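Local coordinates for phosphatidylglycerol lysyltransferase C-terminal domain-containing protein (Bacteroides thetaiotaomicron, PDB 2HQY), which is of unknown function but binds coenzyme A and is probably an acyl- or aminoacyl-transferase of the acetyltransferase clan, at residues N90-R101 against L288-D297; R12-M20 against V47-K55. One frame throughout, in Å; residues are numbered along the deposited sequence.

Contact 1 lies within the sheet and contact 2 packs a helix onto it, their centres about 18 Å apart and their nearest atoms about 7 Å apart without touching. Strand 61-69 lies between them: it pairs with 51-58 of contact 2 and with 92-96 of contact 1. Contact 1 is an edge-to-edge junction, where backbone hydrogen bonds and a disulfide join two strands distant in sequence. Contact 2 is a layer-to-layer junction, a helix against a hairpin, with no hydrogen bond across it and apolar carbons doing the work. Both are partly buried, mixing buried residues with partly exposed ones such as Y291 and F18, and both lie away from the coenzyme A pocket.

Contact 1: residues N90-R101 against L288-D297; sequences NFCMLGVCSNMR and LEKYMACLKD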
loop_
_atom_site.group_PDB
_atom_site.type_symbol
_atom_site.label_atom_id
_atom_site.label_comp_id
_atom_site.label_asym_id
_atom_site.label_seq_id
_atom_site.Cartn_x
_atom_site.Cartn_y
_atom_site.Cartn_z
ATOM N N ASN A 90 -19.967 10.789 4.527
ATOM C CA ASN A 90 -21.161 10.001 4.761
ATOM C C ASN A 90 -20.739 8.558 5.047
ATOM O O ASN A 90 -19.631 8.139 4.685
ATOM C CB ASN A 90 -22.119 10.065 3.569
ATOM C CG ASN A 90 -23.495 9.510 3.902
ATOM O OD1 ASN A 90 -23.997 9.702 5.010
ATOM N ND2 ASN A 90 -24.103 8.807 2.953
ATOM N N PHE A 91 -21.604 7.818 5.728
ATOM C CA PHE A 91 -21.344 6.403 5.988
ATOM C C PHE A 91 -21.878 5.561 4.822
ATOM O O PHE A 91 -23.074 5.645 4.469
ATOM C CB PHE A 91 -21.973 5.964 7.316
ATOM C CG PHE A 91 -21.812 4.501 7.611
ATOM C CD1 PHE A 91 -20.559 3.969 7.926
ATOM C CD2 PHE A 91 -22.915 3.644 7.583
ATOM C CE1 PHE A 91 -20.412 2.603 8.205
ATOM C CE2 PHE A 91 -22.795 2.277 7.867
ATOM C CZ PHE A 91 -21.540 1.740 8.187
ATOM N N CYS A 92 -20.984 4.764 4.231
ATOM C CA CYS A 92 -21.330 3.834 3.162
ATOM C C CYS A 92 -20.650 2.515 3.450
ATOM O O CYS A 92 -19.452 2.486 3.823
ATOM C CB CYS A 92 -20.858 4.340 1.797
ATOM S SG CYS A 92 -21.756 5.782 1.189
ATOM N N MET A 93 -21.411 1.439 3.261
ATOM C CA MET A 93 -20.904 0.074 3.438
ATOM C C MET A 93 -20.913 -0.645 2.125
ATOM O O MET A 93 -21.818 -0.431 1.297
ATOM C CB MET A 93 -21.785 -0.725 4.399
ATOM C CG MET A 93 -21.386 -0.703 5.833
ATOM S SD MET A 93 -22.530 -1.697 6.841
ATOM C CE MET A 93 -24.144 -1.078 6.382
ATOM N N LEU A 94 -19.909 -1.514 1.954
ATOM C CA LEU A 94 -19.743 -2.360 0.766
ATOM C C LEU A 94 -19.971 -3.839 1.095
ATOM O O LEU A 94 -20.023 -4.228 2.283
ATOM C CB LEU A 94 -18.353 -2.178 0.186
ATOM C CG LEU A 94 -17.965 -0.804 -0.331
ATOM C CD1 LEU A 94 -16.542 -0.853 -0.867
ATOM C CD2 LEU A 94 -18.915 -0.297 -1.407
ATOM N N GLY A 95 -20.159 -4.649 0.041
ATOM C CA GLY A 95 -20.264 -6.121 0.160
ATOM C C GLY A 95 -21.502 -6.591 0.881
ATOM O O GLY A 95 -21.544 -7.697 1.454
ATOM N N VAL A 96 -22.528 -5.751 0.860
ATOM C CA VAL A 96 -23.789 -6.094 1.463
ATOM C C VAL A 96 -24.458 -7.045 0.479
ATOM O O VAL A 96 -24.886 -6.645 -0.614
ATOM C CB VAL A 96 -24.631 -4.839 1.719
ATOM C CG1 VAL A 96 -25.970 -5.186 2.363
ATOM C CG2 VAL A 96 -23.831 -3.860 2.577
ATOM N N CYS A 97 -24.503 -8.324 0.832
ATOM C CA CYS A 97 -25.171 -9.292 -0.034
ATOM C C CYS A 97 -26.673 -9.192 0.199
ATOM O O CYS A 97 -27.119 -8.520 1.137
ATOM C CB CYS A 97 -24.654 -10.713 0.202
ATOM S SG CYS A 97 -24.844 -11.301 1.883
ATOM N N SER A 98 -27.440 -9.849 -0.666
ATOM C CA SER A 98 -28.896 -9.788 -0.653
ATOM C C SER A 98 -29.445 -10.136 0.739
ATOM O O SER A 98 -30.318 -9.437 1.263
ATOM C CB SER A 98 -29.452 -10.734 -1.714
ATOM O OG SER A 98 -30.230 -10.022 -2.660
ATOM N N ASN A 99 -28.896 -11.196 1.339
ATOM C CA ASN A 99 -29.251 -11.590 2.703
ATOM C C ASN A 99 -28.857 -10.557 3.758
ATOM O O ASN A 99 -29.647 -10.277 4.659
ATOM C CB ASN A 99 -28.650 -12.941 3.068
ATOM C CG ASN A 99 -29.226 -13.497 4.360
ATOM O OD1 ASN A 99 -30.430 -13.748 4.458
ATOM N ND2 ASN A 99 -28.371 -13.681 5.363
ATOM N N MET A 100 -27.646 -10.002 3.650
ATOM C CA MET A 100 -27.190 -8.970 4.593
ATOM C C MET A 100 -28.033 -7.698 4.474
ATOM O O MET A 100 -28.275 -7.012 5.469
ATOM C CB MET A 100 -25.694 -8.654 4.419
ATOM C CG MET A 100 -24.760 -9.830 4.697
ATOM S SD MET A 100 -24.645 -10.364 6.415
ATOM C CE MET A 100 -24.481 -12.148 6.234
ATOM N N ARG A 101 -28.476 -7.399 3.252
ATOM C CA ARG A 101 -29.370 -6.271 2.989
ATOM C C ARG A 101 -30.691 -6.440 3.731
ATOM O O ARG A 101 -31.232 -5.474 4.267
ATOM C CB ARG A 101 -29.619 -6.112 1.484
ATOM C CG ARG A 101 -30.697 -5.104 1.139
ATOM C CD ARG A 101 -30.894 -4.953 -0.359
ATOM N NE ARG A 101 -31.681 -3.755 -0.644
ATOM C CZ ARG A 101 -32.275 -3.484 -1.805
ATOM N NH1 ARG A 101 -32.188 -4.331 -2.819
ATOM N NH2 ARG A 101 -32.965 -2.361 -1.949
ATOM N N LEU A 288 -23.325 -13.681 -7.125
ATOM C CA LEU A 288 -23.455 -13.077 -5.812
ATOM C C LEU A 288 -23.393 -11.561 -5.955
ATOM O O LEU A 288 -22.327 -10.999 -6.098
ATOM C CB LEU A 288 -22.335 -13.593 -4.891
ATOM C CG LEU A 288 -22.370 -13.171 -3.415
ATOM C CD1 LEU A 288 -23.554 -13.788 -2.642
ATOM C CD2 LEU A 288 -21.032 -13.508 -2.752
ATOM N N GLU A 289 -24.545 -10.902 -5.946
ATOM C CA GLU A 289 -24.585 -9.440 -6.059
ATOM C C GLU A 289 -24.056 -8.769 -4.806
ATOM O O GLU A 289 -24.157 -9.319 -3.710
ATOM C CB GLU A 289 -26.024 -8.974 -6.336
ATOM C CG GLU A 289 -26.682 -9.797 -7.401
ATOM C CD GLU A 289 -28.195 -9.686 -7.371
ATOM O OE1 GLU A 289 -28.802 -9.692 -6.262
ATOM O OE2 GLU A 289 -28.771 -9.590 -8.471
ATOM N N LYS A 290 -23.482 -7.583 -4.968
ATOM C CA LYS A 290 -22.920 -6.861 -3.840
ATOM C C LYS A 290 -23.488 -5.467 -3.837
ATOM O O LYS A 290 -23.368 -4.734 -4.834
ATOM C CB LYS A 290 -21.410 -6.794 -3.932
ATOM C CG LYS A 290 -20.750 -8.156 -4.008
ATOM C CD LYS A 290 -19.244 -8.017 -4.100
ATOM C CE LYS A 290 -18.632 -9.369 -4.347
ATOM N NZ LYS A 290 -17.162 -9.243 -4.632
ATOM N N TYR A 291 -24.139 -5.118 -2.737
ATOM C CA TYR A 291 -24.737 -3.792 -2.628
ATOM C C TYR A 291 -23.839 -2.805 -1.931
ATOM O O TYR A 291 -23.022 -3.165 -1.085
ATOM C CB TYR A 291 -26.112 -3.842 -1.937
ATOM C CG TYR A 291 -27.136 -4.560 -2.763
ATOM C CD1 TYR A 291 -28.037 -3.851 -3.561
ATOM C CD2 TYR A 291 -27.194 -5.949 -2.766
ATOM C CE1 TYR A 291 -28.968 -4.519 -4.337
ATOM C CE2 TYR A 291 -28.105 -6.621 -3.535
ATOM C CZ TYR A 291 -28.987 -5.907 -4.321
ATOM O OH TYR A 291 -29.894 -6.593 -5.072
ATOM N N MET A 292 -23.990 -1.546 -2.308
ATOM C CA MET A 292 -23.472 -0.478 -1.481
ATOM C C MET A 292 -24.667 0.092 -0.721
ATOM O O MET A 292 -25.717 0.386 -1.314
ATOM C CB MET A 292 -22.744 0.582 -2.308
ATOM C CG MET A 292 -22.273 1.800 -1.463
ATOM S SD MET A 292 -21.090 2.888 -2.292
ATOM C CE MET A 292 -22.198 3.963 -3.169
ATOM N N ALA A 293 -24.511 0.205 0.594
ATOM C CA ALA A 293 -25.541 0.747 1.474
ATOM C C ALA A 293 -24.997 2.055 2.033
ATOM O O ALA A 293 -24.016 2.058 2.798
ATOM C CB ALA A 293 -25.849 -0.234 2.596
ATOM N N CYS A 294 -25.612 3.147 1.636
ATOM C CA CYS A 294 -25.252 4.460 2.111
ATOM C C CYS A 294 -26.356 5.075 2.987
ATOM O O CYS A 294 -27.505 5.013 2.660
ATOM C CB CYS A 294 -24.918 5.382 0.963
ATOM S SG CYS A 294 -23.427 4.980 0.088
ATOM N N LEU A 295 -25.953 5.639 4.105
ATOM C CA LEU A 295 -26.886 6.204 5.047
ATOM C C LEU A 295 -27.564 7.344 4.338
ATOM O O LEU A 295 -26.913 8.136 3.739
ATOM C CB LEU A 295 -26.122 6.730 6.240
ATOM C CG LEU A 295 -26.801 6.844 7.565
ATOM C CD1 LEU A 295 -27.514 5.624 7.916
ATOM C CD2 LEU A 295 -25.864 7.251 8.614
ATOM N N LYS A 296 -28.886 7.387 4.382
ATOM C CA LYS A 296 -29.666 8.505 3.860
ATOM C C LYS A 296 -29.567 9.674 4.814
ATOM O O LYS A 296 -29.871 9.519 5.951
ATOM C CB LYS A 296 -31.126 8.087 3.781
ATOM C CG LYS A 296 -31.430 7.258 2.620
ATOM C CD LYS A 296 -32.803 7.530 2.088
ATOM C CE LYS A 296 -33.852 6.968 2.982
ATOM N NZ LYS A 296 -34.709 6.078 2.240
ATOM N N ASP A 297 -29.114 10.827 4.335
ATOM C CA ASP A 297 -28.564 11.882 5.181
ATOM C C ASP A 297 -27.747 11.294 6.307
ATOM O O ASP A 297 -26.633 10.821 6.098
ATOM C CB ASP A 297 -27.690 12.852 4.358
ATOM C CG ASP A 297 -27.986 14.328 4.644
ATOM O OD1 ASP A 297 -27.816 14.782 5.790
ATOM O OD2 ASP A 297 -28.386 15.038 3.713
HETATM O O HOH W 1 -20.294 -3.727 -2.388
HETATM O O HOH W 2 -25.946 -11.281 -3.013
#
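The carbonyl oxygen of Y291 is gripped twice: V96 N donates to a lone pair of Y291 O at 3.3 Å, and a water donates to the same Y291 O at 3.1 Å. That water also accepts from G95 N. The bridge marks a beta bulge, for M93 pairs with A293 but V96 with Y291, so strand 92-96 carries one extra residue; G95 sits there at positive phi, a conformation that favours glycine. Y291 N returns a bond to V96 O at 2.7 Å; in the other pair M93 N gives to A293 O, also at 2.7 Å, and A293 N to M93 O. With the strand axes 168° apart, the pairing is antiparallel.

C92 and C294 form the non-hydrogen-bonded pair, on the face away from V96 and Y291. Their SG atoms, 2.2 Å apart, make a cross-strand disulfide with chi3 113°, and each SG lies anti to its own carbonyl carbon. Beyond them N90, modelled in two conformers, gives ND2 to a lone pair of L295 O at 3.0 Å, nearly in its own amide plane.

The Y291 ring closes the bulged end. Because CG is anti to the carbonyl carbon (chi1 -67°), the ring edge lies by V96 O, 3.2 Å from CD2. R101, extended from CG to NE, lays CD over one face, 4.3 Å from the Y291 ring centroid and nearly on its normal, a CH-pi contact; the guanidinium plane is tilted against the ring and approaches it obliquely. Strand 112-116 touches both Y291 and R101.

The chemistry thus implies a double fastening: one covalent link and a ladder of backbone bonds tie strands some 200 residues apart, with a water bridging G95 N and Y291 O at the bulge.

Contact 2: residues R12-M20 against V47-K55; sequences RDTITAFTM and VIDDFLVFK
Helix 12-19 crosses strand 51-55 at -114°, their axes 9.0 Å apart, close to the usual helix-on-sheet spacing. The strand is the second arm of a hairpin whose type I' turn runs from I48 to F51, and the helix nears both arms: F18 lies opposite L52, T14 opposite V47.

F18 carries most of the contact. Its CG stands anti to the carbonyl carbon (chi1 -79°), which sends the ring down onto the hairpin. L52 CB sits over one ring face, 3.9 Å from the F18 centroid and 22° off the normal, a CH-pi contact displaced toward the rim. At the ring edge, in its plane, F18 CE1 meets D50 O at 3.3 Å, and both V47 methyls come obliquely to the CE2-CZ end, on the same side as L52 CB, CG1 at 3.6 Å from F18 CZ and CG2 at 3.7 Å from F18 CE2. An alanine at this position is likely to leave L52 CB and both V47 methyls without their aromatic partner and to open a gap between helix and turn.

Deeper in, CD2 of L52 sits between F18 CB (3.7 Å) and I15, while CD1 turns to I15 CD1. I15 CG2 faces the edge of the F54 ring at CZ; as I15 is modelled in two conformers, its side-chain contacts to L52 and F54 are less certain.

With no hydrogen bond across it, the interface is apolar helix-on-sheet packing, one helix over an antiparallel hairpin, consistent with the alpha+beta acetyltransferase-like fold of the clan.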
loop_
_atom_site.group_PDB
_atom_site.type_symbol
_atom_site.label_atom_id
_atom_site.label_comp_id
_atom_site.label_asym_id
_atom_site.label_seq_id
_atom_site.Cartn_x
_atom_site.Cartn_y
_atom_site.Cartn_z
ATOM N N ARG A 12 -3.463 -12.844 10.062
ATOM C CA ARG A 12 -4.155 -13.978 9.468
ATOM C C ARG A 12 -5.073 -14.704 10.464
ATOM O O ARG A 12 -6.261 -14.880 10.185
ATOM C CB ARG A 12 -3.141 -14.950 8.883
ATOM C CG ARG A 12 -3.800 -16.090 8.174
ATOM C CD ARG A 12 -2.726 -16.874 7.456
ATOM N NE ARG A 12 -3.057 -18.267 7.273
ATOM C CZ ARG A 12 -2.184 -19.184 6.871
ATOM N NH1 ARG A 12 -0.916 -18.833 6.632
ATOM N NH2 ARG A 12 -2.581 -20.456 6.716
ATOM N N ASP A 13 -4.531 -15.099 11.617
ATOM C CA ASP A 13 -5.316 -15.859 12.619
ATOM C C ASP A 13 -6.502 -15.061 13.130
ATOM O O ASP A 13 -7.605 -15.603 13.298
ATOM C CB ASP A 13 -4.438 -16.306 13.796
ATOM C CG ASP A 13 -3.424 -17.397 13.417
ATOM O OD1 ASP A 13 -3.484 -17.967 12.302
ATOM O OD2 ASP A 13 -2.541 -17.694 14.255
ATOM N N THR A 14 -6.278 -13.773 13.391
ATOM C CA THR A 14 -7.318 -12.892 13.921
ATOM C C THR A 14 -8.504 -12.757 12.952
ATOM O O THR A 14 -9.686 -12.903 13.367
ATOM C CB THR A 14 -6.740 -11.479 14.243
ATOM O OG1 THR A 14 -5.793 -11.580 15.314
ATOM C CG2 THR A 14 -7.859 -10.474 14.640
ATOM N N ILE A 15 -8.186 -12.487 11.684
ATOM C CA ILE A 15 -9.187 -12.302 10.631
ATOM C C ILE A 15 -9.954 -13.602 10.336
ATOM O O ILE A 15 -11.187 -13.625 10.384
ATOM C CB ILE A 15 -8.557 -11.767 9.298
ATOM C CG1 ILE A 15 -7.721 -10.492 9.525
ATOM C CG2 ILE A 15 -9.632 -11.558 8.238
ATOM C CD1 ILE A 15 -8.432 -9.339 10.233
ATOM N N THR A 16 -9.214 -14.668 10.044
ATOM C CA THR A 16 -9.813 -15.942 9.616
ATOM C C THR A 16 -10.620 -16.602 10.725
ATOM O O THR A 16 -11.513 -17.409 10.442
ATOM C CB THR A 16 -8.775 -16.912 8.984
ATOM O OG1 THR A 16 -7.801 -17.273 9.965
ATOM C CG2 THR A 16 -8.093 -16.240 7.765
ATOM N N ALA A 17 -10.352 -16.233 11.979
ATOM C CA ALA A 17 -11.174 -16.734 13.085
ATOM C C ALA A 17 -12.623 -16.270 12.925
ATOM O O ALA A 17 -13.565 -16.987 13.295
ATOM C CB ALA A 17 -10.620 -16.283 14.414
ATOM N N PHE A 18 -12.783 -15.058 12.400
ATOM C CA PHE A 18 -14.098 -14.500 12.115
ATOM C C PHE A 18 -14.655 -14.994 10.778
ATOM O O PHE A 18 -15.834 -15.326 10.686
ATOM C CB PHE A 18 -14.041 -12.953 12.096
ATOM C CG PHE A 18 -14.039 -12.312 13.454
ATOM C CD1 PHE A 18 -15.238 -11.954 14.072
ATOM C CD2 PHE A 18 -12.838 -12.028 14.103
ATOM C CE1 PHE A 18 -15.251 -11.375 15.350
ATOM C CE2 PHE A 18 -12.835 -11.438 15.376
ATOM C CZ PHE A 18 -14.046 -11.106 16.002
ATOM N N THR A 19 -13.850 -14.951 9.711
ATOM C CA THR A 19 -14.403 -15.210 8.380
ATOM C C THR A 19 -14.704 -16.703 8.162
ATOM O O THR A 19 -15.694 -17.038 7.513
ATOM C CB THR A 19 -13.472 -14.696 7.230
ATOM O OG1 THR A 19 -12.173 -15.259 7.410
ATOM C CG2 THR A 19 -13.372 -13.158 7.227
ATOM N N MET A 20 -13.878 -17.609 8.693
ATOM C CA MET A 20 -14.064 -19.009 8.318
ATOM C C MET A 20 -15.422 -19.514 8.814
ATOM O O MET A 20 -16.120 -20.205 8.084
ATOM C CB MET A 20 -12.903 -19.923 8.756
ATOM C CG MET A 20 -11.606 -19.687 7.931
ATOM S SD MET A 20 -11.683 -20.061 6.159
ATOM C CE MET A 20 -11.801 -21.827 6.161
ATOM N N VAL A 47 -11.475 -5.199 15.534
ATOM C CA VAL A 47 -12.547 -5.905 16.220
ATOM C C VAL A 47 -13.241 -4.881 17.163
ATOM O O VAL A 47 -12.611 -4.231 18.023
ATOM C CB VAL A 47 -12.034 -7.193 16.911
ATOM C CG1 VAL A 47 -13.194 -7.968 17.568
ATOM C CG2 VAL A 47 -11.308 -8.066 15.903
ATOM N N ILE A 48 -14.538 -4.691 16.966
ATOM C CA ILE A 48 -15.323 -3.921 17.912
ATOM C C ILE A 48 -16.659 -4.597 18.188
ATOM O O ILE A 48 -17.373 -4.999 17.254
ATOM C CB ILE A 48 -15.558 -2.477 17.441
ATOM C CG1 ILE A 48 -16.070 -2.448 16.001
ATOM C CG2 ILE A 48 -14.271 -1.643 17.621
ATOM C CD1 ILE A 48 -16.727 -1.139 15.608
ATOM N N ASP A 49 -17.014 -4.696 19.472
ATOM C CA ASP A 49 -18.311 -5.257 19.851
ATOM C C ASP A 49 -18.492 -6.707 19.343
ATOM O O ASP A 49 -19.596 -7.049 18.909
ATOM C CB ASP A 49 -19.449 -4.387 19.262
ATOM C CG ASP A 49 -19.625 -3.019 19.978
ATOM O OD1 ASP A 49 -18.879 -2.710 20.939
ATOM O OD2 ASP A 49 -20.531 -2.250 19.562
ATOM N N ASP A 50 -17.439 -7.537 19.369
ATOM C CA ASP A 50 -17.482 -8.923 18.811
ATOM C C ASP A 50 -17.697 -9.038 17.261
ATOM O O ASP A 50 -18.018 -10.119 16.725
ATOM C CB ASP A 50 -18.516 -9.790 19.543
ATOM C CG ASP A 50 -18.124 -10.101 21.008
ATOM O OD1 ASP A 50 -16.949 -10.456 21.258
ATOM O OD2 ASP A 50 -18.998 -10.018 21.904
ATOM N N PHE A 51 -17.537 -7.934 16.546
ATOM C CA PHE A 51 -17.548 -7.993 15.081
ATOM C C PHE A 51 -16.177 -7.629 14.524
ATOM O O PHE A 51 -15.449 -6.823 15.116
ATOM C CB PHE A 51 -18.520 -6.982 14.505
ATOM C CG PHE A 51 -19.967 -7.294 14.734
ATOM C CD1 PHE A 51 -20.712 -7.941 13.750
ATOM C CD2 PHE A 51 -20.607 -6.842 15.893
ATOM C CE1 PHE A 51 -22.099 -8.176 13.914
ATOM C CE2 PHE A 51 -21.975 -7.059 16.083
ATOM C CZ PHE A 51 -22.727 -7.736 15.084
ATOM N N LEU A 52 -15.879 -8.174 13.350
ATOM C CA LEU A 52 -14.697 -7.806 12.581
ATOM C C LEU A 52 -15.155 -6.752 11.579
ATOM O O LEU A 52 -16.076 -7.010 10.787
ATOM C CB LEU A 52 -14.152 -9.031 11.852
ATOM C CG LEU A 52 -13.071 -8.783 10.797
ATOM C CD1 LEU A 52 -11.876 -8.069 11.399
ATOM C CD2 LEU A 52 -12.679 -10.116 10.144
ATOM N N VAL A 53 -14.524 -5.588 11.593
ATOM C CA VAL A 53 -14.898 -4.495 10.670
ATOM C C VAL A 53 -13.708 -3.981 9.854
ATOM O O VAL A 53 -12.602 -3.957 10.356
ATOM C CB VAL A 53 -15.582 -3.351 11.467
ATOM C CG1 VAL A 53 -16.918 -3.850 12.064
ATOM C CG2 VAL A 53 -14.680 -2.868 12.612
ATOM N N PHE A 54 -13.934 -3.606 8.593
ATOM C CA PHE A 54 -12.855 -3.145 7.696
ATOM C C PHE A 54 -13.206 -1.734 7.242
ATOM O O PHE A 54 -14.395 -1.389 7.146
ATOM C CB PHE A 54 -12.690 -4.058 6.487
ATOM C CG PHE A 54 -12.192 -5.440 6.822
ATOM C CD1 PHE A 54 -10.829 -5.680 6.996
ATOM C CD2 PHE A 54 -13.089 -6.492 6.996
ATOM C CE1 PHE A 54 -10.344 -6.979 7.318
ATOM C CE2 PHE A 54 -12.622 -7.800 7.322
ATOM C CZ PHE A 54 -11.249 -8.037 7.486
ATOM N N LYS A 55 -12.163 -0.929 7.011
ATOM C CA LYS A 55 -12.282 0.474 6.572
ATOM C C LYS A 55 -11.311 0.632 5.399
ATOM O O LYS A 55 -10.131 0.208 5.513
ATOM C CB LYS A 55 -11.932 1.394 7.736
ATOM C CG LYS A 55 -11.854 2.896 7.459
ATOM C CD LYS A 55 -11.542 3.597 8.778
ATOM C CE LYS A 55 -11.591 5.140 8.686
ATOM N NZ LYS A 55 -11.276 5.748 10.044
#